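Local coordinates for protein Bd0816 (Bdellovibrio bacteriovorus HD100, PDB 5CER) that probably acts as a serine-type D-Ala-D-Ala carboxypeptidase of peptidase family S13, removing the terminal D-alanine from peptidoglycan stem peptides, at residues A[50-55]-A[394-399]; A[206-211]-A[387-392]; A[81-86]-A[196-201]; A[91-96]-A[165-170]. The protein carries 2 engineered substitutions. One frame throughout, in Å; residues are numbered along the deposited sequence.

Interaction 1: residues A[50-55]-A[394-399]; sequences DYRHKT and QNSYLT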
loop_
_atom_site.group_PDB
_atom_site.type_symbol
_atom_site.label_atom_id
_atom_site.label_comp_id
_atom_site.label_asym_id
_atom_site.label_seq_id
_atom_site.Cartn_x
_atom_site.Cartn_y
_atom_site.Cartn_z
ATOM N N ASP A 50 2.081 2.259 21.505
ATOM C CA ASP A 50 1.763 0.862 21.831
ATOM C C ASP A 50 0.308 0.673 22.291
ATOM O O ASP A 50 -0.026 -0.344 22.863
ATOM C CB ASP A 50 2.766 0.319 22.852
ATOM C CG ASP A 50 4.107 0.000 22.234
ATOM O OD1 ASP A 50 4.142 -0.377 21.038
ATOM O OD2 ASP A 50 5.154 0.103 22.917
ATOM N N TYR A 51 -0.557 1.635 21.998
ATOM C CA TYR A 51 -1.957 1.541 22.360
ATOM C C TYR A 51 -2.637 0.298 21.745
ATOM O O TYR A 51 -2.328 -0.151 20.620
ATOM C CB TYR A 51 -2.681 2.820 21.934
ATOM C CG TYR A 51 -4.177 2.777 22.108
ATOM C CD1 TYR A 51 -4.764 3.081 23.334
ATOM C CD2 TYR A 51 -5.002 2.447 21.035
ATOM C CE1 TYR A 51 -6.125 3.036 23.491
ATOM C CE2 TYR A 51 -6.365 2.428 21.171
ATOM C CZ TYR A 51 -6.921 2.703 22.409
ATOM O OH TYR A 51 -8.294 2.671 22.562
ATOM N N ARG A 52 -3.564 -0.250 22.503
ATOM C CA ARG A 52 -4.301 -1.405 22.087
ATOM C C ARG A 52 -5.788 -1.144 22.179
ATOM O O ARG A 52 -6.308 -0.685 23.222
ATOM C CB ARG A 52 -3.865 -2.610 22.921
ATOM C CG ARG A 52 -2.551 -3.218 22.438
ATOM C CD ARG A 52 -2.201 -4.400 23.314
ATOM N NE ARG A 52 -0.864 -4.945 23.105
ATOM C CZ ARG A 52 -0.562 -6.001 22.357
ATOM N NH1 ARG A 52 -1.473 -6.647 21.630
ATOM N NH2 ARG A 52 0.693 -6.407 22.314
ATOM N N HIS A 53 -6.476 -1.472 21.090
ATOM C CA HIS A 53 -7.944 -1.448 21.042
ATOM C C HIS A 53 -8.486 -2.678 21.787
ATOM O O HIS A 53 -8.269 -3.809 21.361
ATOM C CB HIS A 53 -8.457 -1.421 19.603
ATOM C CG HIS A 53 -8.048 -0.205 18.841
ATOM N ND1 HIS A 53 -8.913 0.844 18.552
ATOM C CD2 HIS A 53 -6.850 0.137 18.314
ATOM C CE1 HIS A 53 -8.253 1.772 17.888
ATOM N NE2 HIS A 53 -7.006 1.360 17.723
ATOM N N LYS A 54 -9.132 -2.436 22.921
ATOM C CA LYS A 54 -9.571 -3.466 23.871
ATOM C C LYS A 54 -11.044 -3.670 23.731
ATOM O O LYS A 54 -11.848 -2.989 24.410
ATOM C CB LYS A 54 -9.253 -3.057 25.330
ATOM C CG LYS A 54 -7.769 -3.017 25.648
ATOM C CD LYS A 54 -7.455 -2.484 27.041
ATOM C CE LYS A 54 -6.198 -1.600 27.055
ATOM N NZ LYS A 54 -6.192 -0.467 26.042
ATOM N N THR A 55 -11.409 -4.617 22.867
ATOM C CA THR A 55 -12.777 -4.981 22.659
ATOM C C THR A 55 -13.210 -5.942 23.779
ATOM O O THR A 55 -12.576 -6.973 24.030
ATOM C CB THR A 55 -12.960 -5.554 21.252
ATOM O OG1 THR A 55 -12.339 -4.702 20.263
ATOM C CG2 THR A 55 -14.420 -5.670 20.906
ATOM N N GLN A 394 0.824 -12.075 20.503
ATOM C CA GLN A 394 0.814 -12.999 21.677
ATOM C C GLN A 394 0.109 -12.463 22.929
ATOM O O GLN A 394 -0.172 -13.234 23.803
ATOM C CB GLN A 394 2.238 -13.466 22.024
ATOM C CG GLN A 394 2.897 -14.236 20.871
ATOM C CD GLN A 394 4.283 -14.765 21.186
ATOM O OE1 GLN A 394 5.235 -14.003 21.342
ATOM N NE2 GLN A 394 4.403 -16.080 21.312
ATOM N N ASN A 395 -0.219 -11.177 22.967
ATOM C CA ASN A 395 -1.015 -10.601 24.019
ATOM C C ASN A 395 -2.444 -10.337 23.561
ATOM O O ASN A 395 -3.198 -9.654 24.242
ATOM C CB ASN A 395 -0.384 -9.299 24.501
ATOM C CG ASN A 395 0.849 -9.525 25.347
ATOM O OD1 ASN A 395 0.745 -9.959 26.466
ATOM N ND2 ASN A 395 2.022 -9.224 24.811
ATOM N N SER A 396 -2.850 -10.932 22.447
ATOM C CA SER A 396 -4.234 -10.821 22.003
ATOM C C SER A 396 -5.134 -11.925 22.519
ATOM O O SER A 396 -6.358 -11.802 22.400
ATOM C CB SER A 396 -4.282 -10.769 20.470
ATOM O OG SER A 396 -3.536 -9.639 19.988
ATOM N N TYR A 397 -4.582 -12.989 23.117
ATOM C CA TYR A 397 -5.442 -14.059 23.680
ATOM C C TYR A 397 -6.426 -13.485 24.707
ATOM O O TYR A 397 -6.076 -12.609 25.476
ATOM C CB TYR A 397 -4.645 -15.178 24.357
ATOM C CG TYR A 397 -3.579 -15.791 23.473
ATOM C CD1 TYR A 397 -3.920 -16.522 22.347
ATOM C CD2 TYR A 397 -2.222 -15.670 23.788
ATOM C CE1 TYR A 397 -2.948 -17.102 21.543
ATOM C CE2 TYR A 397 -1.247 -16.258 23.000
ATOM C CZ TYR A 397 -1.626 -16.954 21.869
ATOM O OH TYR A 397 -0.687 -17.554 21.108
ATOM N N LEU A 398 -7.641 -14.022 24.709
ATOM C CA LEU A 398 -8.714 -13.586 25.617
ATOM C C LEU A 398 -8.321 -13.665 27.101
ATOM O O LEU A 398 -7.868 -14.713 27.534
ATOM C CB LEU A 398 -9.997 -14.416 25.365
ATOM C CG LEU A 398 -10.710 -14.276 24.011
ATOM C CD1 LEU A 398 -11.944 -15.158 23.982
ATOM C CD2 LEU A 398 -11.070 -12.836 23.652
ATOM N N THR A 399 -8.468 -12.566 27.858
ATOM C CA THR A 399 -8.185 -12.559 29.303
ATOM C C THR A 399 -9.370 -11.957 30.034
ATOM O O THR A 399 -10.187 -11.263 29.437
ATOM C CB THR A 399 -6.945 -11.713 29.643
ATOM O OG1 THR A 399 -7.155 -10.387 29.153
ATOM C CG2 THR A 399 -5.665 -12.298 29.050
#
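Arg-52 reaches across to Asn-395 and Ser-396 with the flat end of its side chain. From CG to NE the chain is extended (chi2 -180°, chi3 -171°), which carries the guanidinium clear of the 50-55 backbone and over to the loop 394-399. There Asn-395 CB lies over one face of the group, 3.6 Å above its plane and displaced toward the rim. The nearest atom of the group is NH2, 3.8 Å from Asn-395 CB. The two side chains cross at about a right angle, and the amide of Asn-395 is turned 74° from the guanidinium plane, so the two flat groups do not stack. Ser-396 comes instead at the edge, near the plane, with its OG 4.0 Å from Arg-52 NH1. That distance is too long for a hydrogen bond, and both atoms bond to other residues: NH1 to Ser-200 O, and OG to Gln-199 O and Asp-393 N. Arg-52 NH2 forms a salt bridge with Asp-393, whose OD1 also accepts from Asn-395 N in an Asx turn. Within 50-55, Lys-54 NZ donates to Arg-52 O at 2.8 Å. With no hydrogen bond spanning the two segments, the pairing rests on van der Waals contact at a guanidinium face, while Asp-393, Gln-199 and Ser-200 supply the polar bonds that hold the two sides.

Interaction 2: residues A[206-211]-A[387-392]; sequences ILKRMN and ILALPF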
loop_
_atom_site.group_PDB
_atom_site.type_symbol
_atom_site.label_atom_id
_atom_site.label_comp_id
_atom_site.label_asym_id
_atom_site.label_seq_id
_atom_site.Cartn_x
_atom_site.Cartn_y
_atom_site.Cartn_z
ATOM N N ILE A 206 -0.674 -1.959 13.662
ATOM C CA ILE A 206 -1.840 -1.594 12.859
ATOM C C ILE A 206 -1.408 -0.513 11.819
ATOM O O ILE A 206 -1.784 -0.560 10.672
ATOM C CB ILE A 206 -2.977 -1.073 13.743
ATOM C CG1 ILE A 206 -3.577 -2.197 14.566
ATOM C CG2 ILE A 206 -4.059 -0.426 12.864
ATOM C CD1 ILE A 206 -4.693 -1.811 15.518
ATOM N N LEU A 207 -0.596 0.438 12.262
ATOM C CA LEU A 207 -0.129 1.496 11.398
ATOM C C LEU A 207 0.824 0.946 10.318
ATOM O O LEU A 207 0.737 1.355 9.142
ATOM C CB LEU A 207 0.514 2.599 12.240
ATOM C CG LEU A 207 -0.457 3.359 13.184
ATOM C CD1 LEU A 207 0.319 4.189 14.202
ATOM C CD2 LEU A 207 -1.409 4.252 12.422
ATOM N N LYS A 208 1.728 0.056 10.715
ATOM C CA LYS A 208 2.633 -0.580 9.785
ATOM C C LYS A 208 1.856 -1.301 8.682
ATOM O O LYS A 208 2.184 -1.190 7.506
ATOM C CB LYS A 208 3.550 -1.556 10.512
ATOM C CG LYS A 208 4.547 -2.265 9.594
ATOM C CD LYS A 208 5.712 -1.362 9.212
ATOM C CE LYS A 208 6.651 -2.090 8.260
ATOM N NZ LYS A 208 8.006 -1.499 8.112
ATOM N N ARG A 209 0.802 -2.010 9.089
ATOM C CA ARG A 209 -0.065 -2.695 8.133
ATOM C C ARG A 209 -0.775 -1.701 7.171
ATOM O O ARG A 209 -0.759 -1.905 5.941
ATOM C CB ARG A 209 -1.099 -3.539 8.883
ATOM C CG ARG A 209 -2.068 -4.324 8.031
ATOM C CD ARG A 209 -1.370 -5.240 7.092
ATOM N NE ARG A 209 -2.279 -6.261 6.585
ATOM C CZ ARG A 209 -1.957 -7.185 5.668
ATOM N NH1 ARG A 209 -0.760 -7.193 5.058
ATOM N NH2 ARG A 209 -2.884 -8.068 5.291
ATOM N N MET A 210 -1.349 -0.634 7.735
ATOM C CA MET A 210 -2.012 0.380 6.954
ATOM C C MET A 210 -1.082 1.011 5.924
ATOM O O MET A 210 -1.441 1.184 4.762
ATOM C CB MET A 210 -2.528 1.483 7.889
ATOM C CG MET A 210 -3.051 2.746 7.204
ATOM S SD MET A 210 -3.492 3.982 8.433
ATOM C CE MET A 210 -1.844 4.634 8.826
ATOM N N ASN A 211 0.100 1.420 6.378
ATOM C CA ASN A 211 1.080 2.077 5.540
ATOM C C ASN A 211 1.669 1.157 4.477
ATOM O O ASN A 211 2.008 1.600 3.380
ATOM C CB ASN A 211 2.143 2.765 6.446
ATOM C CG ASN A 211 1.582 3.992 7.126
ATOM O OD1 ASN A 211 0.819 4.759 6.510
ATOM N ND2 ASN A 211 1.945 4.214 8.377
ATOM N N ILE A 387 8.757 -6.893 9.489
ATOM C CA ILE A 387 7.653 -7.039 10.446
ATOM C C ILE A 387 6.513 -7.780 9.754
ATOM O O ILE A 387 6.101 -7.421 8.672
ATOM C CB ILE A 387 7.156 -5.660 10.936
ATOM C CG1 ILE A 387 8.248 -4.952 11.745
ATOM C CG2 ILE A 387 5.870 -5.793 11.742
ATOM C CD1 ILE A 387 8.118 -3.438 11.781
ATOM N N LEU A 388 6.031 -8.832 10.393
ATOM C CA LEU A 388 4.887 -9.544 9.896
ATOM C C LEU A 388 3.706 -8.867 10.630
ATOM O O LEU A 388 3.532 -9.044 11.822
ATOM C CB LEU A 388 5.012 -11.030 10.178
ATOM C CG LEU A 388 3.795 -11.917 9.759
ATOM C CD1 LEU A 388 3.249 -11.628 8.357
ATOM C CD2 LEU A 388 4.086 -13.416 9.929
ATOM N N ALA A 389 2.948 -8.050 9.895
ATOM C CA ALA A 389 1.988 -7.146 10.493
ATOM C C ALA A 389 0.548 -7.722 10.596
ATOM O O ALA A 389 -0.357 -7.412 9.829
ATOM C CB ALA A 389 1.996 -5.833 9.747
ATOM N N LEU A 390 0.360 -8.562 11.596
ATOM C CA LEU A 390 -0.956 -9.151 11.892
ATOM C C LEU A 390 -1.757 -8.238 12.816
ATOM O O LEU A 390 -1.173 -7.505 13.599
ATOM C CB LEU A 390 -0.786 -10.523 12.528
ATOM C CG LEU A 390 -0.098 -11.553 11.618
ATOM C CD1 LEU A 390 0.604 -12.705 12.358
ATOM C CD2 LEU A 390 -1.198 -12.096 10.725
ATOM N N PRO A 391 -3.078 -8.325 12.750
ATOM C CA PRO A 391 -3.904 -7.534 13.620
ATOM C C PRO A 391 -4.018 -8.060 15.047
ATOM O O PRO A 391 -4.745 -7.469 15.858
ATOM C CB PRO A 391 -5.254 -7.544 12.917
ATOM C CG PRO A 391 -5.287 -8.840 12.199
ATOM C CD PRO A 391 -3.882 -9.158 11.835
ATOM N N PHE A 392 -3.309 -9.150 15.367
ATOM C CA PHE A 392 -3.256 -9.710 16.745
ATOM C C PHE A 392 -1.846 -10.222 16.960
ATOM O O PHE A 392 -1.146 -10.468 15.981
ATOM C CB PHE A 392 -4.294 -10.859 16.918
ATOM C CG PHE A 392 -4.239 -11.912 15.843
ATOM C CD1 PHE A 392 -3.318 -12.930 15.898
ATOM C CD2 PHE A 392 -5.082 -11.853 14.745
ATOM C CE1 PHE A 392 -3.225 -13.882 14.887
ATOM C CE2 PHE A 392 -5.013 -12.818 13.730
ATOM C CZ PHE A 392 -4.077 -13.838 13.819
#
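Lys-208 and Arg-209, neighbours on helix 203-213, meet the loop 387-392 through the carbon parts of their side chains. The apolar contacts come first. Lys-208 CE lies 4.0 Å from Ile-387 CD1, the tip of the longer isoleucine branch, and the two chains cross obliquely. The bend at chi2 (77°) turns the lysine chain aside, so that its outer carbons run past that methyl instead of into it. One residue on, the CB atoms of Arg-209 and Ala-389 approach to 3.9 Å. This is also where the backbones come nearest, with the CA atoms of Arg-209 and Ala-389 5.4 Å apart, a spacing that the small alanine side chain permits.

No polar bond crosses between the segments; Ala-389 O lies against the aliphatic stem of Arg-209, 3.6 Å from CD. The charged ends are paired outside them: Arg-209 NE with Glu-115 and NH1 with Asp-303, both as salt bridges. Lys-208 NZ forms a salt bridge with Asp-301 and hydrogen bonds with Ser-292 O, Leu-295 O and Tyr-384 OH. Tyr-384 OH is also bonded to Ile-387 N, so one hydroxyl ties the lysine end to the start of the loop.

Here a buried helix in the S13 family region is covered by the chain following helix 356-375, consistent with the helical part of a penicillin-recognising serine peptidase fold.

Interaction 3: residues A[81-86]-A[196-201]; sequences RNLSYF and VVLQSA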
loop_
_atom_site.group_PDB
_atom_site.type_symbol
_atom_site.label_atom_id
_atom_site.label_comp_id
_atom_site.label_asym_id
_atom_site.label_seq_id
_atom_site.Cartn_x
_atom_site.Cartn_y
_atom_site.Cartn_z
ATOM N N ARG A 81 -12.160 -9.856 8.806
ATOM C CA ARG A 81 -11.954 -11.283 8.651
ATOM C C ARG A 81 -10.925 -11.833 9.631
ATOM O O ARG A 81 -11.227 -12.776 10.353
ATOM C CB ARG A 81 -11.511 -11.619 7.230
ATOM C CG ARG A 81 -11.298 -13.124 6.955
ATOM C CD ARG A 81 -10.499 -13.385 5.667
ATOM N NE ARG A 81 -11.164 -12.816 4.502
ATOM C CZ ARG A 81 -11.998 -13.418 3.659
ATOM N NH1 ARG A 81 -12.379 -14.676 3.811
ATOM N NH2 ARG A 81 -12.481 -12.697 2.642
ATOM N N ASN A 82 -9.700 -11.294 9.619
ATOM C CA ASN A 82 -8.591 -11.968 10.294
ATOM C C ASN A 82 -8.772 -11.974 11.790
ATOM O O ASN A 82 -8.532 -12.992 12.447
ATOM C CB ASN A 82 -7.237 -11.384 9.900
ATOM C CG ASN A 82 -6.867 -11.714 8.468
ATOM O OD1 ASN A 82 -7.336 -12.714 7.890
ATOM N ND2 ASN A 82 -6.040 -10.866 7.864
ATOM N N LEU A 83 -9.142 -10.835 12.321
ATOM C CA LEU A 83 -9.358 -10.716 13.741
ATOM C C LEU A 83 -10.604 -11.517 14.149
ATOM O O LEU A 83 -10.648 -12.102 15.250
ATOM C CB LEU A 83 -9.468 -9.247 14.150
ATOM C CG LEU A 83 -8.781 -8.663 15.388
ATOM C CD1 LEU A 83 -9.590 -7.702 16.281
ATOM C CD2 LEU A 83 -8.330 -9.843 16.189
ATOM N N SER A 84 -11.595 -11.586 13.256
ATOM C CA SER A 84 -12.752 -12.469 13.471
ATOM C C SER A 84 -12.332 -13.950 13.561
ATOM O O SER A 84 -12.825 -14.660 14.445
ATOM C CB SER A 84 -13.833 -12.235 12.410
ATOM O OG SER A 84 -14.406 -10.923 12.525
ATOM N N TYR A 85 -11.468 -14.416 12.639
ATOM C CA TYR A 85 -11.018 -15.791 12.639
ATOM C C TYR A 85 -10.310 -16.096 13.943
ATOM O O TYR A 85 -10.509 -17.153 14.537
ATOM C CB TYR A 85 -10.092 -16.094 11.474
ATOM C CG TYR A 85 -10.708 -16.200 10.084
ATOM C CD1 TYR A 85 -12.110 -16.233 9.873
ATOM C CD2 TYR A 85 -9.885 -16.313 8.975
ATOM C CE1 TYR A 85 -12.656 -16.326 8.596
ATOM C CE2 TYR A 85 -10.427 -16.428 7.694
ATOM C CZ TYR A 85 -11.803 -16.452 7.511
ATOM O OH TYR A 85 -12.314 -16.541 6.254
ATOM N N PHE A 86 -9.462 -15.181 14.367
ATOM C CA PHE A 86 -8.740 -15.331 15.635
ATOM C C PHE A 86 -9.713 -15.408 16.832
ATOM O O PHE A 86 -9.518 -16.237 17.734
ATOM C CB PHE A 86 -7.701 -14.179 15.815
ATOM C CG PHE A 86 -6.952 -14.230 17.112
ATOM C CD1 PHE A 86 -5.965 -15.175 17.312
ATOM C CD2 PHE A 86 -7.288 -13.382 18.161
ATOM C CE1 PHE A 86 -5.254 -15.234 18.515
ATOM C CE2 PHE A 86 -6.593 -13.433 19.363
ATOM C CZ PHE A 86 -5.585 -14.360 19.546
ATOM N N VAL A 196 -14.631 -10.843 29.082
ATOM C CA VAL A 196 -13.287 -11.159 28.629
ATOM C C VAL A 196 -12.907 -10.124 27.563
ATOM O O VAL A 196 -13.790 -9.512 26.935
ATOM C CB VAL A 196 -13.114 -12.651 28.211
ATOM C CG1 VAL A 196 -13.814 -13.588 29.177
ATOM C CG2 VAL A 196 -13.692 -12.855 26.845
ATOM N N VAL A 197 -11.606 -9.874 27.407
ATOM C CA VAL A 197 -11.147 -8.773 26.584
ATOM C C VAL A 197 -10.251 -9.301 25.470
ATOM O O VAL A 197 -9.428 -10.197 25.653
ATOM C CB VAL A 197 -10.527 -7.595 27.380
ATOM C CG1 VAL A 197 -11.035 -7.520 28.804
ATOM C CG2 VAL A 197 -9.026 -7.653 27.425
ATOM N N LEU A 198 -10.490 -8.775 24.281
ATOM C CA LEU A 198 -9.682 -9.061 23.093
ATOM C C LEU A 198 -8.914 -7.791 22.754
ATOM O O LEU A 198 -9.491 -6.821 22.254
ATOM C CB LEU A 198 -10.578 -9.533 21.931
ATOM C CG LEU A 198 -9.964 -9.689 20.531
ATOM C CD1 LEU A 198 -8.881 -10.759 20.465
ATOM C CD2 LEU A 198 -10.951 -9.899 19.376
ATOM N N GLN A 199 -7.608 -7.817 23.033
ATOM C CA GLN A 199 -6.679 -6.767 22.635
ATOM C C GLN A 199 -6.150 -7.026 21.232
ATOM O O GLN A 199 -5.498 -8.052 20.990
ATOM C CB GLN A 199 -5.459 -6.785 23.515
ATOM C CG GLN A 199 -5.726 -6.219 24.845
ATOM C CD GLN A 199 -4.486 -5.917 25.608
ATOM O OE1 GLN A 199 -4.474 -4.963 26.366
ATOM N NE2 GLN A 199 -3.430 -6.694 25.408
ATOM N N SER A 200 -6.367 -6.087 20.324
ATOM C CA SER A 200 -5.743 -6.190 18.994
ATOM C C SER A 200 -4.245 -5.889 19.131
ATOM O O SER A 200 -3.720 -5.585 20.222
ATOM C CB SER A 200 -6.429 -5.229 18.004
ATOM O OG SER A 200 -6.192 -3.857 18.360
ATOM N N ALA A 201 -3.559 -5.978 18.007
ATOM C CA ALA A 201 -2.143 -5.692 17.952
ATOM C C ALA A 201 -1.863 -4.243 18.410
ATOM O O ALA A 201 -2.763 -3.398 18.369
ATOM C CB ALA A 201 -1.635 -5.923 16.541
#
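Tyr-85 N donates to Arg-81 O at 2.8 Å, a bond at the start of helix 81-93, the helix that presents Leu-83 and Phe-86 to Leu-198 of strand 194-199. This is helix-on-sheet packing, with the strand belonging to a mixed sheet and the helix lying on one of its faces. No hydrogen bond crosses between the segments; every contact is between carbon atoms of buried side chains. The torsions of Leu-198 (chi1 171°, chi2 64°) point its two methyls at different partners. CD2 meets Leu-83 tip to tip, 4.0 Å from Leu-83 CD1. Leu-83 CD1 also lies 4.4 Å from Ser-200 CB, extending the contact along 196-201 to Ser-200. The Phe-86 ring additionally stacks on Phe-392. Behind the contact, Arg-81 NH1 donates to Tyr-85 OH at 3.1 Å. The other methyl, Leu-198 CD1, sits in the plane of the Phe-86 ring at its edge, 3.7 Å from Phe-86 CE2.

Interaction 4: residues A[91-96]-A[165-170]; sequences LNRMKV and KVFMLE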
loop_
_atom_site.group_PDB
_atom_site.type_symbol
_atom_site.label_atom_id
_atom_site.label_comp_id
_atom_site.label_asym_id
_atom_site.label_seq_id
_atom_site.Cartn_x
_atom_site.Cartn_y
_atom_site.Cartn_z
ATOM N N LEU A 91 -12.738 -18.238 21.052
ATOM C CA LEU A 91 -14.010 -18.622 21.659
ATOM C C LEU A 91 -14.057 -20.147 21.896
ATOM O O LEU A 91 -14.504 -20.612 22.966
ATOM C CB LEU A 91 -15.201 -18.128 20.826
ATOM C CG LEU A 91 -15.458 -16.632 20.975
ATOM C CD1 LEU A 91 -16.429 -16.130 19.905
ATOM C CD2 LEU A 91 -15.977 -16.270 22.358
ATOM N N ASN A 92 -13.584 -20.883 20.910
ATOM C CA ASN A 92 -13.542 -22.359 20.972
ATOM C C ASN A 92 -12.570 -22.854 22.069
ATOM O O ASN A 92 -12.852 -23.824 22.743
ATOM C CB ASN A 92 -13.168 -22.963 19.594
ATOM C CG ASN A 92 -14.295 -22.891 18.553
ATOM O OD1 ASN A 92 -14.259 -23.485 17.447
ATOM N ND2 ASN A 92 -15.299 -22.137 18.889
ATOM N N ARG A 93 -11.434 -22.168 22.227
ATOM C CA ARG A 93 -10.529 -22.448 23.338
ATOM C C ARG A 93 -11.232 -22.321 24.676
ATOM O O ARG A 93 -10.955 -23.114 25.580
ATOM C CB ARG A 93 -9.284 -21.563 23.287
ATOM C CG ARG A 93 -8.326 -21.904 22.152
ATOM C CD ARG A 93 -7.136 -20.979 22.182
ATOM N NE ARG A 93 -6.553 -21.019 23.526
ATOM C CZ ARG A 93 -6.330 -20.001 24.356
ATOM N NH1 ARG A 93 -6.582 -18.787 24.028
ATOM N NH2 ARG A 93 -5.776 -20.257 25.539
ATOM N N MET A 94 -12.143 -21.353 24.804
ATOM C CA MET A 94 -12.938 -21.162 26.013
ATOM C C MET A 94 -14.214 -21.990 26.046
ATOM O O MET A 94 -15.075 -21.714 26.863
ATOM C CB MET A 94 -13.471 -19.737 26.102
ATOM C CG MET A 94 -12.580 -18.534 26.327
ATOM S SD MET A 94 -13.661 -17.074 26.342
ATOM C CE MET A 94 -14.934 -17.359 27.578
ATOM N N LYS A 95 -14.384 -22.922 25.127
ATOM C CA LYS A 95 -15.530 -23.835 25.062
ATOM C C LYS A 95 -16.824 -23.212 24.565
ATOM O O LYS A 95 -17.916 -23.692 24.947
ATOM C CB LYS A 95 -15.908 -24.411 26.434
ATOM C CG LYS A 95 -14.819 -24.783 27.404
ATOM C CD LYS A 95 -15.426 -25.037 28.758
ATOM C CE LYS A 95 -14.466 -25.920 29.597
ATOM N NZ LYS A 95 -13.806 -25.136 30.686
ATOM N N VAL A 96 -16.719 -22.136 23.799
ATOM C CA VAL A 96 -17.887 -21.479 23.221
ATOM C C VAL A 96 -17.903 -21.716 21.721
ATOM O O VAL A 96 -17.027 -21.222 20.984
ATOM C CB VAL A 96 -17.900 -19.986 23.545
ATOM C CG1 VAL A 96 -19.024 -19.285 22.783
ATOM C CG2 VAL A 96 -18.050 -19.769 25.047
ATOM N N LYS A 165 4.389 -16.953 15.994
ATOM C CA LYS A 165 4.319 -17.615 17.288
ATOM C C LYS A 165 2.975 -17.316 18.020
ATOM O O LYS A 165 2.943 -17.260 19.245
ATOM C CB LYS A 165 5.523 -17.225 18.168
ATOM C CG LYS A 165 6.878 -17.658 17.609
ATOM C CD LYS A 165 8.097 -17.045 18.310
ATOM C CE LYS A 165 9.420 -17.792 18.044
ATOM N NZ LYS A 165 9.388 -19.174 17.461
ATOM N N VAL A 166 1.879 -17.181 17.268
ATOM C CA VAL A 166 0.524 -17.061 17.837
ATOM C C VAL A 166 -0.239 -18.326 17.542
ATOM O O VAL A 166 -0.258 -18.803 16.428
ATOM C CB VAL A 166 -0.273 -15.878 17.259
ATOM C CG1 VAL A 166 -1.685 -15.858 17.833
ATOM C CG2 VAL A 166 0.436 -14.559 17.514
ATOM N N PHE A 167 -0.848 -18.872 18.592
ATOM C CA PHE A 167 -1.615 -20.093 18.491
ATOM C C PHE A 167 -3.019 -19.828 17.949
ATOM O O PHE A 167 -3.760 -18.997 18.500
ATOM C CB PHE A 167 -1.714 -20.800 19.865
ATOM C CG PHE A 167 -2.540 -22.053 19.818
ATOM C CD1 PHE A 167 -3.936 -21.995 19.978
ATOM C CD2 PHE A 167 -1.944 -23.293 19.596
ATOM C CE1 PHE A 167 -4.703 -23.156 19.928
ATOM C CE2 PHE A 167 -2.712 -24.453 19.540
ATOM C CZ PHE A 167 -4.087 -24.389 19.712
ATOM N N MET A 168 -3.426 -20.631 16.971
ATOM C CA MET A 168 -4.816 -20.720 16.525
ATOM C C MET A 168 -5.163 -22.179 16.310
ATOM O O MET A 168 -4.323 -22.988 15.946
ATOM C CB MET A 168 -5.024 -19.989 15.213
ATOM C CG MET A 168 -4.745 -18.496 15.278
ATOM S SD MET A 168 -4.897 -17.712 13.647
ATOM C CE MET A 168 -6.652 -17.838 13.328
ATOM N N LEU A 169 -6.425 -22.529 16.567
ATOM C CA LEU A 169 -6.893 -23.903 16.339
ATOM C C LEU A 169 -6.896 -24.208 14.847
ATOM O O LEU A 169 -7.079 -23.327 14.045
ATOM C CB LEU A 169 -8.289 -24.082 16.929
ATOM C CG LEU A 169 -8.371 -23.984 18.451
ATOM C CD1 LEU A 169 -9.807 -23.786 18.894
ATOM C CD2 LEU A 169 -7.766 -25.230 19.108
ATOM N N GLU A 170 -6.668 -25.463 14.497
ATOM C CA GLU A 170 -6.775 -25.881 13.096
ATOM C C GLU A 170 -8.151 -25.612 12.471
ATOM O O GLU A 170 -8.234 -25.113 11.353
ATOM C CB GLU A 170 -6.472 -27.364 12.913
ATOM C CG GLU A 170 -5.948 -27.660 11.515
ATOM C CD GLU A 170 -5.612 -29.118 11.294
ATOM O OE1 GLU A 170 -5.395 -29.857 12.296
ATOM O OE2 GLU A 170 -5.561 -29.528 10.102
#
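A Schellman motif ends helix 81-93, and its last turn brings Asn-92 and Arg-93 against Leu-169 and Phe-167 of the loop 165-170. Val-96 N bonds to Leu-91 O at 2.8 Å and Lys-95 N to Asn-92 O, with Lys-95 at positive phi. Against this turn Leu-169 CD1 is set between two neighbours, 3.5 Å from Asn-92 CB and 4.0 Å from Arg-93 CG. Arg-93 CD lies 4.0 Å from Phe-167 CE1, approaching the ring obliquely. Beyond CD, a bend at chi3 (53°) carries NE and the guanidinium away from the line of the stem, and the guanidinium is tilted 73° from the ring plane. The arginine charge is paired instead with Glu-90 through NH1. Asn-92 OD1 accepts from Thr-173 N, while its ND2 makes a weak bond to Val-96 O. The contact therefore joins carbon surfaces at the protein surface, with the polar ends of Asn-92 and Arg-93 engaged by other residues.

Interactions 2 and 3 are buried, interaction 1 is partly buried and interaction 4 lies at the surface, yet none has a hydrogen bond between its own two segments. Interactions 1 and 3 share a sheet, strands 54-61 and 194-199 being neighbours; Thr-55 O and Leu-198 N are 2.8 Å apart there. Interactions 3 and 4 use the start and end of helix 81-93, and Phe-86 CE1 touches Val-166 CG1. Interaction 2 adjoins interaction 3 through Pro-391 and Ala-201. Chemistry follows place: interaction 3 is almost wholly aliphatic and aromatic, whereas the other three involve carbon parts or a guanidinium face of lysine or arginine, joined in interaction 4 by Asn-92 CB, with the charges paired outside the segments.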